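Local coordinates for protein pseudoazurin (Methylobacterium extorquens, PDB 1PMY) that binds one copper ion and probably shuttles electrons between redox partners in the periplasm, as other blue copper proteins of the cupredoxin fold do, at residues A[80-85]-A[106-111]; A[42-47]-A[74-79]; A[7-12]-A[38-43]; A[46-51]-A[100-105]; A[32-37]-A[61-66]. One frame throughout, in Å; residues are numbered along the deposited sequence.

Contact 1: residues A[80-85]-A[106-111]; sequences PHYMMG and QHNKLT. With CU (copper (II) ion), chain B.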
# COMPACT_ATOMS: atom_id res chain seq x y z
N PRO A 80 12.60 3.61 -0.68
CA PRO A 80 13.51 4.35 -1.56
C PRO A 80 12.72 5.18 -2.61
O PRO A 80 13.32 6.24 -2.97
CB PRO A 80 14.27 3.27 -2.31
CG PRO A 80 13.62 1.98 -2.01
CD PRO A 80 12.81 2.11 -0.69
N HIS A 81 11.48 4.80 -2.99
CA HIS A 81 10.77 5.61 -3.99
C HIS A 81 9.54 6.34 -3.51
O HIS A 81 8.60 6.60 -4.29
CB HIS A 81 10.37 4.75 -5.28
CG HIS A 81 11.55 4.00 -5.77
ND1 HIS A 81 11.56 2.61 -5.92
CD2 HIS A 81 12.76 4.48 -6.17
CE1 HIS A 81 12.79 2.29 -6.41
NE2 HIS A 81 13.49 3.36 -6.59
N TYR A 82 9.44 6.65 -2.21
CA TYR A 82 8.24 7.38 -1.70
C TYR A 82 8.09 8.78 -2.32
O TYR A 82 6.99 9.09 -2.78
CB TYR A 82 8.35 7.34 -0.16
CG TYR A 82 7.28 8.23 0.49
CD1 TYR A 82 5.92 8.03 0.39
CD2 TYR A 82 7.73 9.43 1.08
CE1 TYR A 82 4.99 8.91 0.98
CE2 TYR A 82 6.82 10.36 1.60
CZ TYR A 82 5.48 10.05 1.66
OH TYR A 82 4.61 11.04 2.09
N MET A 83 9.19 9.50 -2.46
CA MET A 83 9.23 10.85 -3.02
C MET A 83 8.79 10.84 -4.49
O MET A 83 8.29 11.79 -5.07
CB MET A 83 10.61 11.51 -2.86
CG MET A 83 10.90 12.04 -1.51
SD MET A 83 9.74 13.28 -0.98
CE MET A 83 9.84 14.65 -2.12
N MET A 84 8.97 9.68 -5.15
CA MET A 84 8.56 9.36 -6.49
C MET A 84 7.14 8.80 -6.58
O MET A 84 6.72 8.45 -7.66
CB MET A 84 9.56 8.36 -7.14
CG MET A 84 10.80 9.19 -7.53
SD MET A 84 11.97 7.99 -8.32
CE MET A 84 11.21 8.03 -10.02
N GLY A 85 6.37 8.81 -5.50
CA GLY A 85 4.99 8.39 -5.51
C GLY A 85 4.74 6.89 -5.51
O GLY A 85 3.59 6.52 -5.86
N GLN A 106 -0.55 13.86 5.04
CA GLN A 106 -0.18 14.67 3.89
C GLN A 106 1.06 14.05 3.24
O GLN A 106 1.79 13.32 3.92
CB GLN A 106 -0.03 16.17 4.18
CG GLN A 106 -1.22 16.68 5.04
CD GLN A 106 -1.04 18.06 5.62
OE1 GLN A 106 -0.11 18.84 5.47
NE2 GLN A 106 -2.08 18.43 6.41
N HIS A 107 1.20 14.41 2.01
CA HIS A 107 2.35 13.85 1.19
C HIS A 107 2.75 14.93 0.19
O HIS A 107 2.02 15.91 0.01
CB HIS A 107 1.77 12.63 0.35
CG HIS A 107 1.18 11.54 1.20
ND1 HIS A 107 -0.16 11.34 1.49
CD2 HIS A 107 1.88 10.62 1.91
CE1 HIS A 107 -0.24 10.29 2.36
NE2 HIS A 107 1.00 9.87 2.61
N ASN A 108 3.88 14.65 -0.54
CA ASN A 108 4.27 15.58 -1.64
C ASN A 108 3.16 15.49 -2.71
O ASN A 108 2.41 14.49 -2.75
CB ASN A 108 5.64 15.17 -2.28
CG ASN A 108 5.54 13.69 -2.72
OD1 ASN A 108 5.15 13.48 -3.88
ND2 ASN A 108 5.80 12.76 -1.82
N LYS A 109 3.14 16.50 -3.54
CA LYS A 109 2.19 16.70 -4.61
C LYS A 109 1.95 15.47 -5.47
O LYS A 109 0.79 15.04 -5.69
CB LYS A 109 2.54 17.92 -5.47
CG LYS A 109 1.35 18.27 -6.38
CD LYS A 109 1.67 19.35 -7.38
CE LYS A 109 0.58 20.37 -7.64
NZ LYS A 109 -0.80 19.82 -7.52
N LEU A 110 3.02 14.90 -5.94
CA LEU A 110 3.08 13.72 -6.81
C LEU A 110 2.49 12.50 -6.18
O LEU A 110 1.61 11.84 -6.83
CB LEU A 110 4.43 13.74 -7.43
CG LEU A 110 5.37 12.67 -7.72
CD1 LEU A 110 4.82 11.31 -8.10
CD2 LEU A 110 6.31 13.21 -8.85
N THR A 111 2.79 12.22 -4.92
CA THR A 111 2.24 11.07 -4.19
C THR A 111 0.75 11.33 -3.91
O THR A 111 -0.06 10.40 -4.01
CB THR A 111 2.97 10.77 -2.83
OG1 THR A 111 4.40 10.48 -3.28
CG2 THR A 111 2.49 9.61 -2.03
CU CU B . 10.29 1.26 -5.26
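Tyr82 to Gly85 form a type I beta turn in the copper-binding loop of the cupredoxin fold, resting on the N-terminal end of helix 109-120. Just before it, His81 binds copper through ND1 at 2.0 Å; His40, Cys78 and Met86 complete the site. The Tyr82 ring swings out to the helix side because CG lies opposite the backbone N (chi1 172°). It meets the His107 ring rim to rim, centroids 5.9 Å and planes 68° apart, while its CE1 packs on the methyl CG2 of Thr111 at 4.0 Å and Lys77 makes a cation-pi contact with the Tyr82 ring. Met83, bent at chi2 and chi3, brings SD to 4.1 Å from Asn108 ND2. Met84 O lies 3.5 Å from Leu110 CD1. Gly85 suits its place twice over: its phi is positive, and a CB would collide with that leucine methyl. Its N-H closes the turn onto Tyr82 O, to which Thr111 OG1 also comes close, as a weak and unsettled bond. Asn108 is the N-cap: its OD1 takes Thr111 N at 2.9 Å, the donor standing 42° above the carbonyl plane, and its ND2 donates to Thr111 OG1 at 3.0 Å.

Contact 2: residues A[42-47]-A[74-79]; sequences VETIKG and YGFKCA. With CU (copper (II) ion), chain B.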
# COMPACT_ATOMS: atom_id res chain seq x y z
N VAL A 42 8.41 -2.57 0.68
CA VAL A 42 7.10 -2.19 1.20
C VAL A 42 7.28 -1.79 2.70
O VAL A 42 7.96 -2.47 3.51
CB VAL A 42 6.13 -3.43 1.12
CG1 VAL A 42 4.72 -2.90 1.51
CG2 VAL A 42 5.99 -3.87 -0.37
N GLU A 43 6.70 -0.64 2.99
CA GLU A 43 6.81 -0.16 4.40
C GLU A 43 5.55 0.58 4.74
O GLU A 43 4.96 1.35 3.90
CB GLU A 43 8.04 0.72 4.64
CG GLU A 43 8.19 1.28 6.05
CD GLU A 43 9.47 2.00 6.37
OE1 GLU A 43 10.31 2.01 5.48
OE2 GLU A 43 9.67 2.48 7.49
N THR A 44 5.13 0.37 5.97
CA THR A 44 3.91 1.10 6.45
C THR A 44 4.17 2.64 6.32
O THR A 44 5.32 3.08 6.58
CB THR A 44 3.81 0.80 8.00
OG1 THR A 44 3.59 -0.64 8.12
CG2 THR A 44 2.75 1.62 8.77
N ILE A 45 3.13 3.37 5.99
CA ILE A 45 3.23 4.85 6.11
C ILE A 45 2.53 5.16 7.49
O ILE A 45 1.35 4.83 7.72
CB ILE A 45 2.43 5.56 5.00
CG1 ILE A 45 3.34 5.45 3.74
CG2 ILE A 45 2.37 7.15 5.38
CD1 ILE A 45 2.47 5.55 2.45
N LYS A 46 3.32 5.62 8.46
CA LYS A 46 2.74 5.90 9.81
C LYS A 46 1.55 6.80 9.69
O LYS A 46 1.52 7.80 8.93
CB LYS A 46 3.90 6.57 10.60
CG LYS A 46 3.42 6.65 12.02
CD LYS A 46 4.37 6.84 13.16
CE LYS A 46 3.83 7.63 14.34
NZ LYS A 46 3.62 9.07 13.91
N GLY A 47 0.46 6.53 10.40
CA GLY A 47 -0.77 7.29 10.42
C GLY A 47 -1.73 6.70 9.36
O GLY A 47 -2.90 7.16 9.33
N TYR A 74 -5.10 0.74 4.98
CA TYR A 74 -3.62 0.70 5.19
C TYR A 74 -2.95 1.47 4.02
O TYR A 74 -3.38 1.23 2.86
CB TYR A 74 -3.19 -0.75 5.04
CG TYR A 74 -3.62 -1.66 6.16
CD1 TYR A 74 -4.95 -2.14 6.22
CD2 TYR A 74 -2.71 -2.02 7.15
CE1 TYR A 74 -5.27 -3.04 7.27
CE2 TYR A 74 -3.06 -2.88 8.19
CZ TYR A 74 -4.38 -3.39 8.24
OH TYR A 74 -4.70 -4.30 9.22
N GLY A 75 -1.94 2.27 4.31
CA GLY A 75 -1.20 2.90 3.18
C GLY A 75 0.26 2.34 3.33
O GLY A 75 0.68 2.19 4.52
N PHE A 76 0.76 2.00 2.15
CA PHE A 76 2.15 1.47 2.15
C PHE A 76 2.93 2.29 1.11
O PHE A 76 2.35 2.67 0.12
CB PHE A 76 2.17 -0.01 1.70
CG PHE A 76 1.54 -0.98 2.67
CD1 PHE A 76 2.23 -1.23 3.83
CD2 PHE A 76 0.23 -1.46 2.46
CE1 PHE A 76 1.65 -2.08 4.79
CE2 PHE A 76 -0.32 -2.37 3.37
CZ PHE A 76 0.41 -2.63 4.52
N LYS A 77 4.19 2.43 1.41
CA LYS A 77 5.14 3.09 0.50
C LYS A 77 6.24 2.04 0.18
O LYS A 77 6.47 1.04 0.83
CB LYS A 77 5.81 4.29 1.27
CG LYS A 77 6.71 4.00 2.45
CD LYS A 77 7.34 5.34 2.94
CE LYS A 77 8.10 5.04 4.22
NZ LYS A 77 8.75 6.38 4.60
N CYS A 78 6.94 2.42 -0.90
CA CYS A 78 8.22 1.82 -1.26
C CYS A 78 9.22 2.82 -0.63
O CYS A 78 9.16 4.01 -1.04
CB CYS A 78 8.38 1.64 -2.77
SG CYS A 78 10.12 1.39 -3.13
N ALA A 79 9.97 2.44 0.40
CA ALA A 79 10.88 3.42 1.03
C ALA A 79 11.75 4.21 0.16
O ALA A 79 11.63 5.49 0.17
CB ALA A 79 11.38 3.04 2.38
CU CU B . 10.29 1.26 -5.26
O HOH W 1 10.82 5.25 5.90
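A short antiparallel pairing at the edge of the sheet, Glu43 opposite Lys77 and Thr44 opposite Phe76, leads straight into the copper ligand Cys78. Glu43 and Lys77 are the hydrogen-bonded pair: Glu43 N donates to Lys77 O at 2.7 Å, and Lys77 N returns a nearly straight bond (174°) to Glu43 O at 2.8 Å. Ile45 N extends the pairing to Gly75 O at 3.1 Å. This is the end of the cupredoxin sheet where strand 72-77 delivers Cys78, whose SG binds copper at 2.1 Å. On one face the extended chains of Glu43 and Lys77 lie side by side; their charged ends stay 4.7 Å apart (OE1 to NZ), with a water bridging them, weakly on the glutamate side. Glu43 OE2 is hydrogen-bonded to Tyr55 OH, outside the pair. Lys77 CG sits between its backbone N and carbonyl carbon (chi1 66°), which sets the apolar CB and CG against Ile45, CB 3.7 Å from Ile45 CG1, and carries the extended chain alongside Glu43. Phe76 turns to the buried side, where branched Val42 sets CG1 3.8 Å from ring atom CD1, and the ring's edge faces the Glu43 carbonyl.

Contact 3: residues A[7-12]-A[38-43]; sequences MLNSGP and KGHNVE. With CU (copper (II) ion), chain B.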
# COMPACT_ATOMS: atom_id res chain seq x y z
N MET A 7 6.05 -5.11 -7.84
CA MET A 7 6.86 -3.87 -7.57
C MET A 7 7.58 -3.54 -8.89
O MET A 7 8.48 -4.30 -9.31
CB MET A 7 7.79 -4.19 -6.39
CG MET A 7 6.84 -4.48 -5.21
SD MET A 7 7.85 -4.66 -3.68
CE MET A 7 8.77 -6.11 -4.19
N LEU A 8 7.14 -2.48 -9.51
CA LEU A 8 7.63 -2.11 -10.86
C LEU A 8 8.26 -0.72 -11.00
O LEU A 8 7.88 0.24 -10.40
CB LEU A 8 6.43 -2.12 -11.83
CG LEU A 8 5.64 -3.39 -12.01
CD1 LEU A 8 4.23 -3.13 -12.53
CD2 LEU A 8 6.37 -4.43 -12.77
N ASN A 9 9.28 -0.76 -11.85
CA ASN A 9 9.94 0.50 -12.28
C ASN A 9 8.96 1.30 -13.17
O ASN A 9 8.96 2.57 -13.11
CB ASN A 9 11.23 0.20 -13.03
CG ASN A 9 12.33 -0.32 -12.19
OD1 ASN A 9 12.26 -0.36 -10.91
ND2 ASN A 9 13.45 -0.66 -12.82
N SER A 10 8.26 0.61 -14.04
CA SER A 10 7.31 1.22 -15.00
C SER A 10 6.06 0.38 -15.11
O SER A 10 6.12 -0.85 -15.28
CB SER A 10 8.03 1.50 -16.32
OG SER A 10 7.28 2.41 -17.13
N GLY A 11 4.89 0.97 -14.92
CA GLY A 11 3.60 0.24 -14.97
C GLY A 11 2.44 1.21 -15.04
O GLY A 11 2.69 2.38 -15.42
N PRO A 12 1.26 0.70 -14.75
CA PRO A 12 0.03 1.56 -14.79
C PRO A 12 0.23 2.74 -13.79
O PRO A 12 0.50 2.53 -12.60
CB PRO A 12 -1.06 0.64 -14.27
CG PRO A 12 -0.57 -0.74 -14.63
CD PRO A 12 0.94 -0.66 -14.38
N LYS A 38 13.87 -5.12 -9.36
CA LYS A 38 14.66 -5.05 -8.13
C LYS A 38 14.60 -3.60 -7.59
O LYS A 38 14.32 -2.65 -8.32
CB LYS A 38 16.12 -5.34 -8.61
CG LYS A 38 17.22 -4.53 -8.11
CD LYS A 38 18.44 -4.23 -8.92
CE LYS A 38 18.12 -3.64 -10.31
NZ LYS A 38 18.21 -2.14 -10.27
N GLY A 39 15.06 -3.52 -6.33
CA GLY A 39 15.23 -2.19 -5.71
C GLY A 39 13.93 -1.62 -5.09
O GLY A 39 13.95 -0.41 -4.87
N HIS A 40 12.94 -2.41 -4.89
CA HIS A 40 11.68 -1.95 -4.25
C HIS A 40 11.47 -2.64 -2.92
O HIS A 40 11.97 -3.76 -2.75
CB HIS A 40 10.52 -2.06 -5.21
CG HIS A 40 10.66 -1.37 -6.51
ND1 HIS A 40 10.66 -0.04 -6.83
CD2 HIS A 40 10.88 -2.01 -7.73
CE1 HIS A 40 10.82 0.15 -8.10
NE2 HIS A 40 10.93 -1.02 -8.66
N ASN A 41 10.71 -1.97 -2.03
CA ASN A 41 10.30 -2.66 -0.77
C ASN A 41 8.84 -2.18 -0.51
O ASN A 41 8.29 -1.37 -1.26
CB ASN A 41 11.18 -2.58 0.41
CG ASN A 41 11.15 -1.23 1.15
OD1 ASN A 41 10.63 -0.28 0.50
ND2 ASN A 41 11.45 -1.37 2.43
N VAL A 42 8.41 -2.57 0.68
CA VAL A 42 7.10 -2.19 1.20
C VAL A 42 7.28 -1.79 2.70
O VAL A 42 7.96 -2.47 3.51
CB VAL A 42 6.13 -3.43 1.12
CG1 VAL A 42 4.72 -2.90 1.51
CG2 VAL A 42 5.99 -3.87 -0.37
N GLU A 43 6.70 -0.64 2.99
CA GLU A 43 6.81 -0.16 4.40
C GLU A 43 5.55 0.58 4.74
O GLU A 43 4.96 1.35 3.90
CB GLU A 43 8.04 0.72 4.64
CG GLU A 43 8.19 1.28 6.05
CD GLU A 43 9.47 2.00 6.37
OE1 GLU A 43 10.31 2.01 5.48
OE2 GLU A 43 9.67 2.48 7.49
CU CU B . 10.29 1.26 -5.26
O HOH W 2 14.04 0.11 -9.03
O HOH W 3 15.55 -1.85 -11.00
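The end of strand 2-8, Met7 to Asn9, runs at 128° to the chain from Lys38 to Val42, with Met7 and His40 closest, their CA atoms 6.2 Å apart. His40 is the pivot, a ligand of the type 1 (blue) copper site of the cupredoxin fold: its ND1 binds copper at 2.1 Å, and the other ring nitrogen, NE2, gives a short but bent, weak hydrogen bond to Asn9 OD1 at 2.7 Å. Its CG lies anti to the carbonyl carbon (chi1 -55°), which turns the ring toward Met7 and Asn9. The oxygen sits at the ring's edge near its plane, while the amide itself is turned 66° from the imidazole. This second-shell carbonyl probably helps fix how the ligand ring is rotated, and an asparagine suits the place because its amide has both an acceptor and a donor. OD1 also accepts a hydrogen bond from a water that donates to Lys38 O as well, and ND2 gives to a second water joining it to Lys38 O and NZ. On the inner side Met7 slides past the histidine, its CB 3.7 Å from His40 CB, and its SD meets Val42 CG2 at 3.9 Å. Asp37 OD2 accepts from Asn9 N, Met7 pairs through its backbone with Leu34 of strand 30-34, and its side chain packs on Phe18 of strand 17-25 and on Phe33.

Contact 4: residues A[46-51]-A[100-105]; sequences KGMAPD and EAAKSV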
# COMPACT_ATOMS: atom_id res chain seq x y z
N LYS A 46 3.32 5.62 8.46
CA LYS A 46 2.74 5.90 9.81
C LYS A 46 1.55 6.80 9.69
O LYS A 46 1.52 7.80 8.93
CB LYS A 46 3.90 6.57 10.60
CG LYS A 46 3.42 6.65 12.02
CD LYS A 46 4.37 6.84 13.16
CE LYS A 46 3.83 7.63 14.34
NZ LYS A 46 3.62 9.07 13.91
N GLY A 47 0.46 6.53 10.40
CA GLY A 47 -0.77 7.29 10.42
C GLY A 47 -1.73 6.70 9.36
O GLY A 47 -2.90 7.16 9.33
N MET A 48 -1.25 5.66 8.66
CA MET A 48 -2.14 5.06 7.61
C MET A 48 -2.30 3.55 7.93
O MET A 48 -1.95 2.69 7.10
CB MET A 48 -1.72 5.28 6.14
CG MET A 48 -1.63 6.72 5.79
SD MET A 48 -1.12 6.96 4.07
CE MET A 48 -2.72 6.71 3.27
N ALA A 49 -2.85 3.25 9.11
CA ALA A 49 -3.07 1.85 9.52
C ALA A 49 -4.02 1.76 10.71
O ALA A 49 -3.91 2.63 11.60
CB ALA A 49 -1.75 1.16 9.89
N PRO A 50 -4.80 0.70 10.76
CA PRO A 50 -5.71 0.57 11.94
C PRO A 50 -4.83 0.31 13.14
O PRO A 50 -3.71 -0.19 13.13
CB PRO A 50 -6.69 -0.49 11.50
CG PRO A 50 -5.90 -1.37 10.57
CD PRO A 50 -4.97 -0.38 9.80
N ASP A 51 -5.36 0.74 14.31
CA ASP A 51 -4.60 0.60 15.56
C ASP A 51 -4.49 -0.87 15.87
O ASP A 51 -5.45 -1.59 15.55
CB ASP A 51 -5.05 1.57 16.65
CG ASP A 51 -6.51 1.57 16.89
OD1 ASP A 51 -7.08 0.43 16.84
OD2 ASP A 51 -7.11 2.69 17.09
N GLU A 100 -10.79 8.49 7.87
CA GLU A 100 -10.59 9.98 7.92
C GLU A 100 -9.16 10.24 8.37
O GLU A 100 -8.52 11.15 7.81
CB GLU A 100 -11.62 10.56 8.92
CG GLU A 100 -11.53 12.08 9.17
CD GLU A 100 -11.60 12.97 7.98
OE1 GLU A 100 -12.10 12.62 6.90
OE2 GLU A 100 -11.03 14.09 8.17
N ALA A 101 -8.66 9.48 9.35
CA ALA A 101 -7.28 9.59 9.79
C ALA A 101 -6.27 9.34 8.67
O ALA A 101 -5.26 10.07 8.47
CB ALA A 101 -6.95 8.83 11.06
N ALA A 102 -6.51 8.24 7.95
CA ALA A 102 -5.53 7.79 6.90
C ALA A 102 -5.52 8.78 5.74
O ALA A 102 -4.43 9.12 5.21
CB ALA A 102 -5.79 6.39 6.44
N LYS A 103 -6.69 9.28 5.36
CA LYS A 103 -6.85 10.25 4.23
C LYS A 103 -6.24 11.60 4.58
O LYS A 103 -5.69 12.33 3.75
CB LYS A 103 -8.30 10.35 3.96
CG LYS A 103 -9.03 10.41 2.70
CD LYS A 103 -10.52 10.70 2.98
CE LYS A 103 -10.89 12.10 3.35
NZ LYS A 103 -10.82 12.66 4.74
N SER A 104 -6.20 11.96 5.90
CA SER A 104 -5.62 13.19 6.39
C SER A 104 -4.13 13.26 6.41
O SER A 104 -3.58 14.37 6.65
CB SER A 104 -6.23 13.53 7.77
OG SER A 104 -7.62 13.63 7.69
N VAL A 105 -3.42 12.15 6.25
CA VAL A 105 -1.92 12.21 6.24
C VAL A 105 -1.55 12.95 4.97
O VAL A 105 -2.18 12.81 3.91
CB VAL A 105 -1.33 10.81 6.45
CG1 VAL A 105 0.20 10.83 6.26
CG2 VAL A 105 -1.67 10.20 7.79
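Met48 and Gly47, in the loop after strand 43-44 of the cupredoxin sheet, press on the C-terminal helical region, on helix 99-103 at Ala102 and on Val105, the CA atoms of Met48 and Ala102 only 4.4 Å apart. The close part is van der Waals packing of apolar side chains against each other and against backbone atoms. Met48 points CG opposite its carbonyl carbon (chi1 -59°) and then bends at its last torsion, which brings the methyl CE to 3.5 Å from Ala102 O and lays CG 4.0 Å from Val105 CG2. Ala102 suits the interface because a small methyl lets the backbones draw together; its CB is 4.1 Å from Met48 CA. Gly47 O fits between the two residues, 3.6 Å from both Ala102 CA and Val105 CG2. A side chain on Gly47 would crowd that valine methyl, and the backbone angles themselves call for glycine. An alanine at Met48 is likely to leave a gap beside Ala102 and Val105, and to strip His107 and Phe119 of the thioether chain packed on them. The outer side is looser and more polar. Lys46 turns away, with just its carbonyl O near Val105 CG2, at 4.2 Å. Lys103 forms a salt bridge with Glu100, and Ser104 sends N and OG to Glu100 O from opposite faces of that carbonyl. These bonds stay within the helix segment, and the Met48 backbone bonds to Gly75; loop and helix are joined by van der Waals fit, which depends on shape more than on charge.

Contact 5: residues A[32-37]-A[61-66]; sequences KFLPTD and GQEAVV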
# COMPACT_ATOMS: atom_id res chain seq x y z
N LYS A 32 1.14 -11.11 -1.53
CA LYS A 32 2.57 -11.44 -1.81
C LYS A 32 3.03 -10.30 -2.76
O LYS A 32 2.54 -10.09 -3.92
CB LYS A 32 2.64 -12.78 -2.53
CG LYS A 32 4.09 -13.26 -2.74
CD LYS A 32 4.05 -14.66 -3.46
CE LYS A 32 4.22 -15.78 -2.43
NZ LYS A 32 5.67 -15.92 -2.03
N PHE A 33 4.02 -9.56 -2.34
CA PHE A 33 4.60 -8.44 -3.12
C PHE A 33 5.79 -9.09 -3.91
O PHE A 33 6.57 -9.72 -3.23
CB PHE A 33 5.21 -7.37 -2.17
CG PHE A 33 4.08 -6.59 -1.50
CD1 PHE A 33 3.53 -5.53 -2.12
CD2 PHE A 33 3.64 -7.05 -0.21
CE1 PHE A 33 2.48 -4.83 -1.53
CE2 PHE A 33 2.68 -6.29 0.45
CZ PHE A 33 2.07 -5.22 -0.23
N LEU A 34 5.71 -8.95 -5.22
CA LEU A 34 6.72 -9.59 -6.09
C LEU A 34 7.75 -8.61 -6.60
O LEU A 34 7.35 -7.64 -7.22
CB LEU A 34 5.90 -10.22 -7.26
CG LEU A 34 4.99 -11.40 -6.81
CD1 LEU A 34 4.08 -11.74 -7.99
CD2 LEU A 34 5.80 -12.54 -6.30
N PRO A 35 9.02 -8.97 -6.41
CA PRO A 35 10.11 -8.11 -6.89
C PRO A 35 10.29 -8.25 -8.39
O PRO A 35 11.40 -8.60 -8.84
CB PRO A 35 11.31 -8.61 -6.04
CG PRO A 35 11.05 -10.12 -5.94
CD PRO A 35 9.51 -10.19 -5.70
N THR A 36 9.33 -7.91 -9.19
CA THR A 36 9.32 -7.92 -10.65
C THR A 36 10.57 -7.22 -11.11
O THR A 36 11.37 -7.64 -11.99
CB THR A 36 8.03 -7.40 -11.35
OG1 THR A 36 6.87 -7.97 -10.69
CG2 THR A 36 7.98 -7.71 -12.89
N ASP A 37 10.72 -6.01 -10.55
CA ASP A 37 11.93 -5.21 -10.76
C ASP A 37 12.58 -5.17 -9.36
O ASP A 37 11.90 -5.24 -8.33
CB ASP A 37 11.62 -3.82 -11.28
CG ASP A 37 11.13 -3.80 -12.73
OD1 ASP A 37 11.79 -4.41 -13.56
OD2 ASP A 37 10.19 -3.11 -13.06
N GLY A 61 14.25 -5.57 -2.65
CA GLY A 61 14.49 -6.57 -3.71
C GLY A 61 14.06 -8.00 -3.40
O GLY A 61 14.30 -8.90 -4.24
N GLN A 62 13.40 -8.23 -2.26
CA GLN A 62 12.93 -9.59 -1.90
C GLN A 62 11.42 -9.70 -2.02
O GLN A 62 10.63 -8.74 -1.76
CB GLN A 62 13.25 -9.90 -0.42
CG GLN A 62 14.73 -10.01 -0.20
CD GLN A 62 15.14 -10.73 1.05
OE1 GLN A 62 16.36 -10.96 1.19
NE2 GLN A 62 14.29 -11.04 2.02
N GLU A 63 10.97 -10.95 -2.27
CA GLU A 63 9.48 -11.19 -2.29
C GLU A 63 9.11 -11.07 -0.79
O GLU A 63 10.00 -11.39 0.09
CB GLU A 63 9.20 -12.66 -2.50
CG GLU A 63 9.69 -13.41 -3.65
CD GLU A 63 8.73 -14.47 -4.22
OE1 GLU A 63 7.94 -15.03 -3.43
OE2 GLU A 63 8.81 -14.65 -5.42
N ALA A 64 7.90 -10.69 -0.51
CA ALA A 64 7.50 -10.56 0.90
C ALA A 64 6.01 -10.85 0.99
O ALA A 64 5.31 -10.60 -0.00
CB ALA A 64 7.71 -9.08 1.37
N VAL A 65 5.63 -11.41 2.06
CA VAL A 65 4.23 -11.68 2.32
C VAL A 65 3.81 -10.93 3.59
O VAL A 65 4.48 -10.87 4.64
CB VAL A 65 3.97 -13.21 2.41
CG1 VAL A 65 2.51 -13.36 2.92
CG2 VAL A 65 4.21 -13.86 1.07
N VAL A 66 2.60 -10.32 3.45
CA VAL A 66 2.00 -9.62 4.59
C VAL A 66 0.59 -10.19 4.80
O VAL A 66 -0.25 -10.13 3.88
CB VAL A 66 1.95 -8.08 4.35
CG1 VAL A 66 1.35 -7.33 5.59
CG2 VAL A 66 3.37 -7.58 4.07
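Lys32 and Glu63 form a salt bridge on the surface of the sheet, NZ lying 2.8 Å from OE1 and meeting it nearly along the C-O axis. The lysine leaves its strand extended and then folds at its last two torsions (chi3 -98°, chi4 -78°), which brings the ammonium back over the neighbouring strand; on the way its CG packs on Val65 CG2 at 3.9 Å. The other carboxylate oxygen, OE2, lies 3.8 Å from Leu34 CD2, the two side chains running side by side. A methionine in place of Lys32 would probably keep some of the cover on Val65 but leave the Glu63 carboxylate without this countercharge. What positions these groups is the antiparallel backbone pairing beneath: Phe33 N donates to Ala64 O at 2.9 Å, and Ala64 N to Phe33 O at 3.2 Å. Phe33 and Ala64 share the opposite face of the sheet from Lys32 and Val65, and the phenylalanine turns its ring edge to Val66, CE2 being 3.9 Å from CG2. Where the strands part, Pro35 is the centre of an inverse gamma turn; its ring lies over the incoming chain, CD 3.6 Å from Glu63 CA and CB 3.5 Å from Gly61 O. Gly61, with a positive phi, suits the bend there. Strand 64-67 is an outermost strand of the cupredoxin sheet. Strand 30-34 bonds on its other side to strand 2-8, which runs parallel to it, Lys32 pairing with Val3 and Val5 and Leu34 with Val5 and Met7, while Phe33 packs inward on Val42.

From the N terminus, contact 3 closes the first loop, bringing the end of strand 2-8 to 38-43. Contact 5 opens within that span and closes at 61-66, so the two cross, and Asp37 and Gly61 bond to Asn9 and His40. Contact 2 begins on Val42 and Glu43, where contact 3 ends, and crosses contact 5 before closing on strand 72-77. Contact 4 starts from the same stretch as contact 2 (they share Lys46 and Gly47) but reaches on to helix 99-103; contact 1 opens inside its span and closes beyond it, at helix 109-120. Contacts 1, 2 and 3 each supply a copper ligand, while contacts 1 and 4 fasten the C-terminal helices to the sheet's loops.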